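Side-chain contacts in nucleoporin NUP170 (Chaetomium thermophilum, PDB 5HAX), which probably serves as a scaffold nucleoporin of the nuclear pore complex, joining a beta-propeller to a stack of alpha-helices: residues A[508-513]-A[561-566]; A[515-518]-A[524-527]; A[529-534]-A[592-597]. All coordinates share one frame; numbering follows the deposited sequence.

Interaction 1: A[508-513]-A[561-566]; sequences ALEREV and IEYGGQ
With CG of Y563 anti to its own carbonyl carbon (chi1 -46°), the phenol reaches across to helix 506-520, where CG of L509 and CG1 of V513, each anti to the residue's backbone N, lean out to meet it. The contact belongs to the alpha-helical part of the chain: Y563 comes directly after helix 549-562, and its ring bridges to the flank of an earlier helix. L509 comes in at the ring edge, near its plane, with CD2 3.9 Å from CE2 of Y563. V513 approaches the same CE2 corner, but obliquely, its CG2 4.0 Å from Y563 CE2 and its CG1 4.1 Å from Y563 CD2. The extended chain of E510 crosses at about a right angle, its CG 4.0 Å from Y563 CE1; the carboxylate stands 85° to the ring, and its OE2 forms a salt bridge with R514. One ring face is covered by the neighbouring E562, whose CB sits over the centre. The phenol oxygen ends beside the helix backbone: Y563 OH lies 3.4 Å from both E510 CB and E510 N, the latter at an angle too poor for a hydrogen bond.

Interaction 2: A[515-518]-A[524-527]; sequences KFIN and ETIA
T525 is the polar element of this contact, and its hydroxyl sits against the backbone of F516 and I517. OG1 of T525 lies 3.3 Å from F516 O and 3.5 Å from I517 N, but its hydrogen bond is made to the carbonyl oxygen of G521, one turn back. The rotation behind this is OG1 anti to the carbonyl carbon and beside the backbone N (chi1 -55°), which leaves CG2 anti to N. Carbon-to-carbon contact comes from CG2 and CB of T525. CG2 of T525 meets F516 CB at 3.5 Å, while I517 crosses T525 at about a right angle and sets its CG1 3.9 Å from T525 OG1 and against T525 CB. The contact spans the sharp turn between two successive helices, 506-520 and 522-533, which have just G521 between them; the CA atoms of I517 and T525 are 6.0 Å apart, a closeness with which the short side chain of T525 is consistent. Aromatic contacts lead away from the turn. The F516 side chain starts toward T525, but its ring turns away, stacking with W47 and meeting F494 of helix 490-501 edge-to-face. T525 CG2 stands oblique to the F516 ring, and T525 itself also touches F494. Beside the contact, OE2 of the buried E524 turns away from helix 506-520 and forms salt bridges with K415 NZ and R597 NH2, two positive partners that would probably favour the charged carboxylate.

Interaction 3: A[529-534]-A[592-597]; sequences ALAVAC and ALYLTR
Helix 586-599 packs on the end of helix 522-533 through Y594, whose ring lies against L530, A531 and C534. CG of Y594 is anti to the backbone N (chi1 -178°), and the ring thus projects straight across to the other helix. Near its base, L530 comes in obliquely, its CD2 3.8 Å from Y594 CD2 and 3.9 Å from Y594 CB. Farther along, A531 covers part of one face: its CA stands 4.2 Å above the ring plane, offset toward the rim, and its CB is 3.9 Å from Y594 CE1. C534, just beyond the helix end, bounds the far end of the ring, with SG 4.3 Å from Y594 CE2. The contact is thus helix-to-helix packing in the core of the alpha-helical domain, all four touching residues being buried. Y594 OH is satisfied by a hydrogen bond with Q536 NE2, a little farther along the chain, and F467 meets the ring edge-to-face. An alanine in place of Y594 would remove the ring and is likely to open a gap between the helices where L530, A531 and C534 now meet it, and to leave the Q536 amide without this partner. One turn on from L593, R597 of the same helix forms salt bridges with D20 and E524, tying helix 586-599 to helix 5-20 and to the start of helix 522-533. At the outer end of the phenol, Y594 OH comes within 4.2 Å of C534 CB.

In the fold
All three contacts lie on one side of the chain's centre, in the helical part that follows the beta-propeller strands. Interactions 1 and 2 share helix 506-520, and interactions 2 and 3 share helix 522-533. Along the chain, interaction 2 is nested inside the loop closed by interaction 1, interaction 3 follows interaction 2 in series, and the segments of interactions 1 and 3 alternate. The centre of interaction 2 is about 9 Å from that of interaction 1 and about 13 Å from that of interaction 3. I526 CD1 touches Y563 O, and E524 OE2 forms a salt bridge with R597 NH2 and packs on L593. Interaction 2 thus links the other two, which do not touch each other, consistent with an alpha-helical scaffold domain.

Interaction 1: A[508-513]-A[561-566]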
loop_
_atom_site.group_PDB
_atom_site.type_symbol
_atom_site.label_atom_id
_atom_site.label_comp_id
_atom_site.label_asym_id
_atom_site.label_seq_id
_atom_site.Cartn_x
_atom_site.Cartn_y
_atom_site.Cartn_z
ATOM N N ALA A 508 32.634 14.094 7.463
ATOM C CA ALA A 508 31.281 14.494 7.090
ATOM C C ALA A 508 30.408 13.278 6.813
ATOM O O ALA A 508 29.225 13.260 7.174
ATOM C CB ALA A 508 31.326 15.404 5.866
ATOM N N LEU A 509 30.971 12.260 6.163
ATOM C CA LEU A 509 30.231 11.025 5.935
ATOM C C LEU A 509 29.955 10.310 7.248
ATOM O O LEU A 509 28.825 9.882 7.511
ATOM C CB LEU A 509 31.014 10.116 4.988
ATOM C CG LEU A 509 30.372 8.752 4.733
ATOM C CD1 LEU A 509 29.066 8.930 3.972
ATOM C CD2 LEU A 509 31.332 7.835 3.994
ATOM N N GLU A 510 30.987 10.165 8.083
ATOM C CA GLU A 510 30.832 9.487 9.365
ATOM C C GLU A 510 29.726 10.124 10.198
ATOM O O GLU A 510 28.989 9.426 10.904
ATOM C CB GLU A 510 32.160 9.517 10.121
ATOM C CG GLU A 510 32.168 8.734 11.419
ATOM C CD GLU A 510 33.484 8.866 12.160
ATOM O OE1 GLU A 510 34.476 8.239 11.730
ATOM O OE2 GLU A 510 33.529 9.603 13.167
ATOM N N ARG A 511 29.590 11.448 10.121
ATOM C CA ARG A 511 28.539 12.132 10.869
ATOM C C ARG A 511 27.163 11.774 10.324
ATOM O O ARG A 511 26.249 11.439 11.085
ATOM C CB ARG A 511 28.760 13.642 10.811
ATOM C CG ARG A 511 27.974 14.420 11.855
ATOM C CD ARG A 511 27.163 15.552 11.236
ATOM N NE ARG A 511 27.941 16.336 10.279
ATOM C CZ ARG A 511 28.913 17.180 10.612
ATOM N NH1 ARG A 511 29.242 17.354 11.886
ATOM N NH2 ARG A 511 29.562 17.846 9.667
ATOM N N GLU A 512 26.997 11.847 9.002
ATOM C CA GLU A 512 25.720 11.497 8.391
ATOM C C GLU A 512 25.383 10.030 8.629
ATOM O O GLU A 512 24.221 9.685 8.878
ATOM C CB GLU A 512 25.764 11.803 6.894
ATOM C CG GLU A 512 24.403 12.022 6.256
ATOM C CD GLU A 512 23.758 13.331 6.674
ATOM O OE1 GLU A 512 24.436 14.152 7.327
ATOM O OE2 GLU A 512 22.572 13.542 6.348
ATOM N N VAL A 513 26.390 9.155 8.566
ATOM C CA VAL A 513 26.161 7.728 8.782
ATOM C C VAL A 513 25.694 7.473 10.211
ATOM O O VAL A 513 24.878 6.577 10.462
ATOM C CB VAL A 513 27.441 6.932 8.454
ATOM C CG1 VAL A 513 27.371 5.513 9.021
ATOM C CG2 VAL A 513 27.674 6.898 6.950
ATOM N N ILE A 561 32.503 -0.472 3.571
ATOM C CA ILE A 561 33.803 -0.964 4.021
ATOM C C ILE A 561 34.153 -0.393 5.391
ATOM O O ILE A 561 34.459 -1.135 6.331
ATOM C CB ILE A 561 34.881 -0.613 2.977
ATOM C CG1 ILE A 561 34.638 -1.390 1.679
ATOM C CG2 ILE A 561 36.282 -0.902 3.517
ATOM C CD1 ILE A 561 35.455 -0.887 0.502
ATOM N N GLU A 562 34.108 0.934 5.522
ATOM C CA GLU A 562 34.695 1.600 6.682
ATOM C C GLU A 562 33.904 1.360 7.962
ATOM O O GLU A 562 34.497 1.308 9.047
ATOM C CB GLU A 562 34.804 3.101 6.414
ATOM C CG GLU A 562 35.842 3.473 5.366
ATOM C CD GLU A 562 37.262 3.365 5.886
ATOM O OE1 GLU A 562 38.110 2.772 5.186
ATOM O OE2 GLU A 562 37.533 3.878 6.993
ATOM N N TYR A 563 32.580 1.225 7.870
ATOM C CA TYR A 563 31.720 1.163 9.047
ATOM C C TYR A 563 31.028 -0.188 9.195
ATOM O O TYR A 563 30.075 -0.309 9.972
ATOM C CB TYR A 563 30.684 2.286 8.998
ATOM C CG TYR A 563 31.267 3.633 8.630
ATOM C CD1 TYR A 563 32.142 4.291 9.484
ATOM C CD2 TYR A 563 30.936 4.250 7.432
ATOM C CE1 TYR A 563 32.676 5.522 9.152
ATOM C CE2 TYR A 563 31.464 5.482 7.091
ATOM C CZ TYR A 563 32.333 6.113 7.954
ATOM O OH TYR A 563 32.859 7.340 7.616
ATOM N N GLY A 564 31.498 -1.210 8.478
ATOM C CA GLY A 564 30.882 -2.524 8.532
ATOM C C GLY A 564 31.205 -3.348 9.761
ATOM O O GLY A 564 30.617 -4.419 9.938
ATOM N N GLY A 565 32.121 -2.887 10.609
ATOM C CA GLY A 565 32.455 -3.617 11.817
ATOM C C GLY A 565 33.407 -4.772 11.548
ATOM O O GLY A 565 34.148 -4.788 10.559
ATOM N N GLN A 566 33.380 -5.754 12.445
ATOM C CA GLN A 566 34.309 -6.873 12.367
ATOM C C GLN A 566 33.779 -8.015 13.225
ATOM O O GLN A 566 32.931 -7.799 14.100
ATOM C CB GLN A 566 35.715 -6.458 12.827
ATOM C CG GLN A 566 35.784 -5.973 14.265
ATOM C CD GLN A 566 37.182 -5.547 14.667
ATOM O OE1 GLN A 566 38.017 -5.238 13.817
ATOM N NE2 GLN A 566 37.447 -5.536 15.968
#

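Interaction 2: A[515-518]-A[524-527]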
loop_
_atom_site.group_PDB
_atom_site.type_symbol
_atom_site.label_atom_id
_atom_site.label_comp_id
_atom_site.label_asym_id
_atom_site.label_seq_id
_atom_site.Cartn_x
_atom_site.Cartn_y
_atom_site.Cartn_z
ATOM N N LYS A 515 23.839 9.338 12.074
ATOM C CA LYS A 515 22.405 9.608 12.136
ATOM C C LYS A 515 21.607 8.360 11.783
ATOM O O LYS A 515 20.633 8.016 12.462
ATOM C CB LYS A 515 22.034 10.749 11.188
ATOM C CG LYS A 515 22.801 12.044 11.386
ATOM C CD LYS A 515 22.364 13.073 10.351
ATOM C CE LYS A 515 23.145 14.371 10.466
ATOM N NZ LYS A 515 22.737 15.351 9.420
ATOM N N PHE A 516 22.009 7.670 10.712
ATOM C CA PHE A 516 21.286 6.478 10.277
ATOM C C PHE A 516 21.414 5.349 11.291
ATOM O O PHE A 516 20.439 4.637 11.561
ATOM C CB PHE A 516 21.797 6.027 8.909
ATOM C CG PHE A 516 21.345 6.900 7.774
ATOM C CD1 PHE A 516 20.107 6.708 7.188
ATOM C CD2 PHE A 516 22.159 7.909 7.289
ATOM C CE1 PHE A 516 19.688 7.508 6.145
ATOM C CE2 PHE A 516 21.745 8.712 6.245
ATOM C CZ PHE A 516 20.507 8.511 5.673
ATOM N N ILE A 517 22.609 5.163 11.859
ATOM C CA ILE A 517 22.817 4.083 12.822
ATOM C C ILE A 517 21.963 4.304 14.062
ATOM O O ILE A 517 21.381 3.361 14.610
ATOM C CB ILE A 517 24.313 3.970 13.174
ATOM C CG1 ILE A 517 25.105 3.497 11.951
ATOM C CG2 ILE A 517 24.522 3.009 14.347
ATOM C CD1 ILE A 517 26.611 3.519 12.138
ATOM N N ASN A 518 21.874 5.551 14.528
ATOM C CA ASN A 518 21.101 5.843 15.729
ATOM C C ASN A 518 19.609 5.608 15.535
ATOM O O ASN A 518 18.907 5.353 16.519
ATOM C CB ASN A 518 21.345 7.285 16.174
ATOM C CG ASN A 518 22.740 7.499 16.733
ATOM O OD1 ASN A 518 23.435 6.544 17.086
ATOM N ND2 ASN A 518 23.154 8.756 16.826
ATOM N N GLU A 524 20.967 -2.419 9.384
ATOM C CA GLU A 524 20.091 -1.824 8.379
ATOM C C GLU A 524 20.802 -0.713 7.615
ATOM O O GLU A 524 20.612 -0.563 6.402
ATOM C CB GLU A 524 18.818 -1.292 9.038
ATOM C CG GLU A 524 17.874 -2.380 9.549
ATOM C CD GLU A 524 17.094 -3.066 8.440
ATOM O OE1 GLU A 524 17.130 -2.584 7.287
ATOM O OE2 GLU A 524 16.435 -4.088 8.726
ATOM N N THR A 525 21.633 0.073 8.305
ATOM C CA THR A 525 22.344 1.162 7.643
ATOM C C THR A 525 23.369 0.625 6.651
ATOM O O THR A 525 23.466 1.113 5.519
ATOM C CB THR A 525 23.027 2.056 8.678
ATOM O OG1 THR A 525 22.063 2.518 9.632
ATOM C CG2 THR A 525 23.683 3.255 8.002
ATOM N N ILE A 526 24.155 -0.371 7.064
ATOM C CA ILE A 526 25.159 -0.940 6.172
ATOM C C ILE A 526 24.489 -1.678 5.021
ATOM O O ILE A 526 25.022 -1.716 3.905
ATOM C CB ILE A 526 26.108 -1.860 6.967
ATOM C CG1 ILE A 526 26.871 -1.054 8.029
ATOM C CG2 ILE A 526 27.087 -2.579 6.038
ATOM C CD1 ILE A 526 27.797 0.018 7.471
ATOM N N ALA A 527 23.320 -2.273 5.265
ATOM C CA ALA A 527 22.577 -2.915 4.185
ATOM C C ALA A 527 22.100 -1.889 3.165
ATOM O O ALA A 527 22.081 -2.165 1.960
ATOM C CB ALA A 527 21.396 -3.699 4.755
#

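Interaction 3: A[529-534]-A[592-597]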
loop_
_atom_site.group_PDB
_atom_site.type_symbol
_atom_site.label_atom_id
_atom_site.label_comp_id
_atom_site.label_asym_id
_atom_site.label_seq_id
_atom_site.Cartn_x
_atom_site.Cartn_y
_atom_site.Cartn_z
ATOM N N ALA A 529 23.700 0.950 2.511
ATOM C CA ALA A 529 24.905 1.314 1.774
ATOM C C ALA A 529 25.221 0.272 0.708
ATOM O O ALA A 529 25.522 0.612 -0.442
ATOM C CB ALA A 529 26.080 1.474 2.739
ATOM N N LEU A 530 25.147 -1.008 1.076
ATOM C CA LEU A 530 25.361 -2.074 0.104
ATOM C C LEU A 530 24.385 -1.953 -1.059
ATOM O O LEU A 530 24.775 -2.059 -2.228
ATOM C CB LEU A 530 25.220 -3.434 0.788
ATOM C CG LEU A 530 25.287 -4.665 -0.120
ATOM C CD1 LEU A 530 26.625 -4.720 -0.845
ATOM C CD2 LEU A 530 25.053 -5.929 0.689
ATOM N N ALA A 531 23.107 -1.711 -0.754
ATOM C CA ALA A 531 22.100 -1.586 -1.804
ATOM C C ALA A 531 22.408 -0.412 -2.724
ATOM O O ALA A 531 22.398 -0.553 -3.952
ATOM C CB ALA A 531 20.714 -1.434 -1.180
ATOM N N VAL A 532 22.682 0.762 -2.147
ATOM C CA VAL A 532 23.031 1.926 -2.959
ATOM C C VAL A 532 24.279 1.638 -3.783
ATOM O O VAL A 532 24.346 1.974 -4.972
ATOM C CB VAL A 532 23.223 3.168 -2.067
ATOM C CG1 VAL A 532 23.755 4.346 -2.883
ATOM C CG2 VAL A 532 21.914 3.543 -1.386
ATOM N N ALA A 533 25.287 1.015 -3.168
ATOM C CA ALA A 533 26.498 0.661 -3.900
ATOM C C ALA A 533 26.192 -0.230 -5.095
ATOM O O ALA A 533 26.889 -0.162 -6.113
ATOM C CB ALA A 533 27.490 -0.032 -2.968
ATOM N N CYS A 534 25.154 -1.059 -4.998
ATOM C CA CYS A 534 24.753 -1.947 -6.079
ATOM C C CYS A 534 23.793 -1.287 -7.062
ATOM O O CYS A 534 23.268 -1.969 -7.947
ATOM C CB CYS A 534 24.118 -3.217 -5.501
ATOM S SG CYS A 534 25.282 -4.279 -4.619
ATOM N N ALA A 592 23.694 -10.707 4.240
ATOM C CA ALA A 592 22.642 -11.708 4.377
ATOM C C ALA A 592 21.262 -11.065 4.340
ATOM O O ALA A 592 20.330 -11.616 3.741
ATOM C CB ALA A 592 22.834 -12.485 5.677
ATOM N N LEU A 593 21.110 -9.903 4.977
ATOM C CA LEU A 593 19.816 -9.228 4.992
ATOM C C LEU A 593 19.420 -8.785 3.590
ATOM O O LEU A 593 18.297 -9.042 3.140
ATOM C CB LEU A 593 19.867 -8.034 5.946
ATOM C CG LEU A 593 18.552 -7.299 6.218
ATOM C CD1 LEU A 593 17.510 -8.238 6.809
ATOM C CD2 LEU A 593 18.801 -6.117 7.146
ATOM N N TYR A 594 20.340 -8.129 2.879
ATOM C CA TYR A 594 20.060 -7.688 1.518
ATOM C C TYR A 594 19.716 -8.868 0.616
ATOM O O TYR A 594 18.705 -8.847 -0.093
ATOM C CB TYR A 594 21.261 -6.918 0.968
ATOM C CG TYR A 594 21.053 -6.366 -0.422
ATOM C CD1 TYR A 594 19.910 -5.648 -0.738
ATOM C CD2 TYR A 594 22.006 -6.553 -1.416
ATOM C CE1 TYR A 594 19.713 -5.138 -2.008
ATOM C CE2 TYR A 594 21.819 -6.045 -2.689
ATOM C CZ TYR A 594 20.672 -5.337 -2.979
ATOM O OH TYR A 594 20.477 -4.829 -4.243
ATOM N N LEU A 595 20.551 -9.913 0.634
ATOM C CA LEU A 595 20.315 -11.069 -0.227
ATOM C C LEU A 595 18.968 -11.716 0.068
ATOM O O LEU A 595 18.228 -12.074 -0.858
ATOM C CB LEU A 595 21.441 -12.090 -0.058
ATOM C CG LEU A 595 21.252 -13.415 -0.805
ATOM C CD1 LEU A 595 21.122 -13.173 -2.301
ATOM C CD2 LEU A 595 22.400 -14.365 -0.505
ATOM N N THR A 596 18.642 -11.889 1.350
ATOM C CA THR A 596 17.365 -12.493 1.718
ATOM C C THR A 596 16.203 -11.709 1.129
ATOM O O THR A 596 15.282 -12.286 0.539
ATOM C CB THR A 596 17.240 -12.565 3.240
ATOM O OG1 THR A 596 18.282 -13.397 3.768
ATOM C CG2 THR A 596 15.879 -13.133 3.649
ATOM N N ARG A 597 16.235 -10.384 1.273
ATOM C CA ARG A 597 15.128 -9.557 0.809
ATOM C C ARG A 597 15.010 -9.578 -0.710
ATOM O O ARG A 597 13.921 -9.357 -1.250
ATOM C CB ARG A 597 15.301 -8.129 1.332
ATOM C CG ARG A 597 15.089 -8.021 2.838
ATOM C CD ARG A 597 15.515 -6.669 3.398
ATOM N NE ARG A 597 15.121 -6.520 4.799
ATOM C CZ ARG A 597 15.448 -5.485 5.569
ATOM N NH1 ARG A 597 16.188 -4.496 5.084
ATOM N NH2 ARG A 597 15.039 -5.441 6.831
#